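Local coordinates for Glyoxalase/bleomycin resisance protein/dioxygenase (Streptomyces sp. CB03234, PDB 5UJP) that binds riboflavin and calcium and belongs to the glyoxalase/bleomycin resistance protein/dioxygenase superfamily, although any dioxygenase activity is only presumed, at residues A79-E83 with R84-V88. Numbering follows the deposited sequence.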
loop_
_atom_site.group_PDB
_atom_site.type_symbol
_atom_site.label_atom_id
_atom_site.label_comp_id
_atom_site.label_asym_id
_atom_site.label_seq_id
_atom_site.Cartn_x
_atom_site.Cartn_y
_atom_site.Cartn_z
ATOM N N ALA A 79 21.026 -9.982 -1.930
ATOM C CA ALA A 79 22.248 -10.528 -1.342
ATOM C C ALA A 79 22.423 -10.005 0.078
ATOM O O ALA A 79 22.795 -10.755 0.996
ATOM C CB ALA A 79 23.435 -10.146 -2.223
ATOM N N ARG A 80 22.103 -8.729 0.280
ATOM C CA ARG A 80 22.248 -8.118 1.594
ATOM C C ARG A 80 21.241 -8.708 2.561
ATOM O O ARG A 80 21.566 -8.983 3.721
ATOM C CB ARG A 80 22.063 -6.612 1.476
ATOM C CG ARG A 80 22.379 -5.837 2.760
ATOM C CD ARG A 80 22.144 -4.341 2.537
ATOM N NE ARG A 80 22.672 -3.498 3.608
ATOM C CZ ARG A 80 21.955 -3.030 4.631
ATOM N NH1 ARG A 80 20.675 -3.324 4.736
ATOM N NH2 ARG A 80 22.524 -2.262 5.555
ATOM N N LEU A 81 20.001 -8.884 2.107
ATOM C CA LEU A 81 18.969 -9.459 2.972
ATOM C C LEU A 81 19.335 -10.883 3.401
ATOM O O LEU A 81 19.299 -11.207 4.605
ATOM C CB LEU A 81 17.616 -9.421 2.261
ATOM C CG LEU A 81 17.014 -8.017 2.155
ATOM C CD1 LEU A 81 15.897 -8.000 1.126
ATOM C CD2 LEU A 81 16.475 -7.586 3.535
ATOM N N GLN A 82 19.700 -11.749 2.443
ATOM C CA GLN A 82 20.076 -13.119 2.796
ATOM C C GLN A 82 21.275 -13.149 3.731
ATOM O O GLN A 82 21.326 -13.972 4.655
ATOM C CB GLN A 82 20.333 -13.945 1.535
ATOM C CG GLN A 82 19.064 -14.082 0.700
ATOM C CD GLN A 82 18.989 -15.299 -0.207
ATOM O OE1 GLN A 82 17.957 -15.983 -0.265
ATOM N NE2 GLN A 82 20.051 -15.552 -0.946
ATOM N N GLU A 83 22.247 -12.268 3.515
ATOM C CA GLU A 83 23.389 -12.201 4.422
ATOM C C GLU A 83 22.926 -11.910 5.837
ATOM O O GLU A 83 23.528 -12.372 6.815
ATOM C CB GLU A 83 24.307 -11.079 3.961
ATOM C CG GLU A 83 25.586 -11.537 3.361
ATOM C CD GLU A 83 26.673 -10.532 3.603
ATOM O OE1 GLU A 83 26.469 -9.349 3.251
ATOM O OE2 GLU A 83 27.712 -10.913 4.177
ATOM N N ARG A 84 21.845 -11.142 5.974
ATOM C CA ARG A 84 21.390 -10.722 7.288
ATOM C C ARG A 84 20.346 -11.654 7.877
ATOM O O ARG A 84 19.643 -11.269 8.828
ATOM C CB ARG A 84 20.909 -9.274 7.243
ATOM C CG ARG A 84 22.034 -8.294 7.043
ATOM C CD ARG A 84 21.512 -6.908 6.761
ATOM N NE ARG A 84 22.612 -5.958 6.718
ATOM C CZ ARG A 84 22.707 -4.880 7.490
ATOM N NH1 ARG A 84 21.738 -4.581 8.349
ATOM N NH2 ARG A 84 23.768 -4.085 7.390
ATOM N N GLY A 85 20.191 -12.842 7.303
ATOM C CA GLY A 85 19.265 -13.822 7.836
ATOM C C GLY A 85 17.821 -13.643 7.442
ATOM O O GLY A 85 16.923 -14.104 8.163
ATOM N N VAL A 86 17.551 -12.985 6.319
ATOM C CA VAL A 86 16.182 -12.771 5.895
ATOM C C VAL A 86 15.832 -13.763 4.800
ATOM O O VAL A 86 16.622 -13.990 3.887
ATOM C CB VAL A 86 16.004 -11.324 5.413
ATOM C CG1 VAL A 86 14.568 -11.104 4.877
ATOM C CG2 VAL A 86 16.328 -10.362 6.539
ATOM N N ALA A 87 14.618 -14.313 4.860
ATOM C CA ALA A 87 14.146 -15.224 3.823
ATOM C C ALA A 87 13.798 -14.438 2.562
ATOM O O ALA A 87 12.990 -13.508 2.617
ATOM C CB ALA A 87 12.906 -15.973 4.307
ATOM N N VAL A 88 14.370 -14.850 1.423
ATOM C CA VAL A 88 14.155 -14.175 0.140
ATOM C C VAL A 88 13.733 -15.167 -0.940
ATOM O O VAL A 88 14.357 -16.221 -1.113
ATOM C CB VAL A 88 15.383 -13.387 -0.339
ATOM C CG1 VAL A 88 15.148 -12.857 -1.726
ATOM C CG2 VAL A 88 15.747 -12.275 0.628
#
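R80 swings CG away from its amide nitrogen (chi1 -172°), whereas R84 CG lies beside the R84 backbone N and anti to the carbonyl carbon (chi1 -70°); both chains then run extended to NE, and the two arginines, one helical turn apart, bring their guanidinium groups face to face. The planes lie 23° apart and the centres 3.5 Å apart, with an offset that sets CZ of each over the rim of the other. NH2 of R80 comes within 2.9 Å of NH2 of R84; both are donors, so this is a stack of like charges without a hydrogen bond. R84 NH1 also makes a weak hydrogen bond to T22 O, which ties the arginine to helix 12-23.

The helix ends at the base of these side chains. V86 N donates to L81 O (3.0 Å), and G85 N to Q82 O (3.1 Å), while R84 N makes only weak bonds to R80 O and L81 O. On the inner side, L81 CB packs against V86 CB at 4.0 Å and V88 CG2 at 3.8 Å; all three side chains also touch F102 of strand 97-103. The Q82 chain crosses V88 at about a right angle, Q82 OE1 lying 3.7 Å from V88 CB. G85, at positive phi, is the C' residue of a Schellman motif, which closes helix 74-83 and sends the chain through V86 and A87 toward strand 88-94 in this βαβββ module of the vicinal oxygen chelate fold.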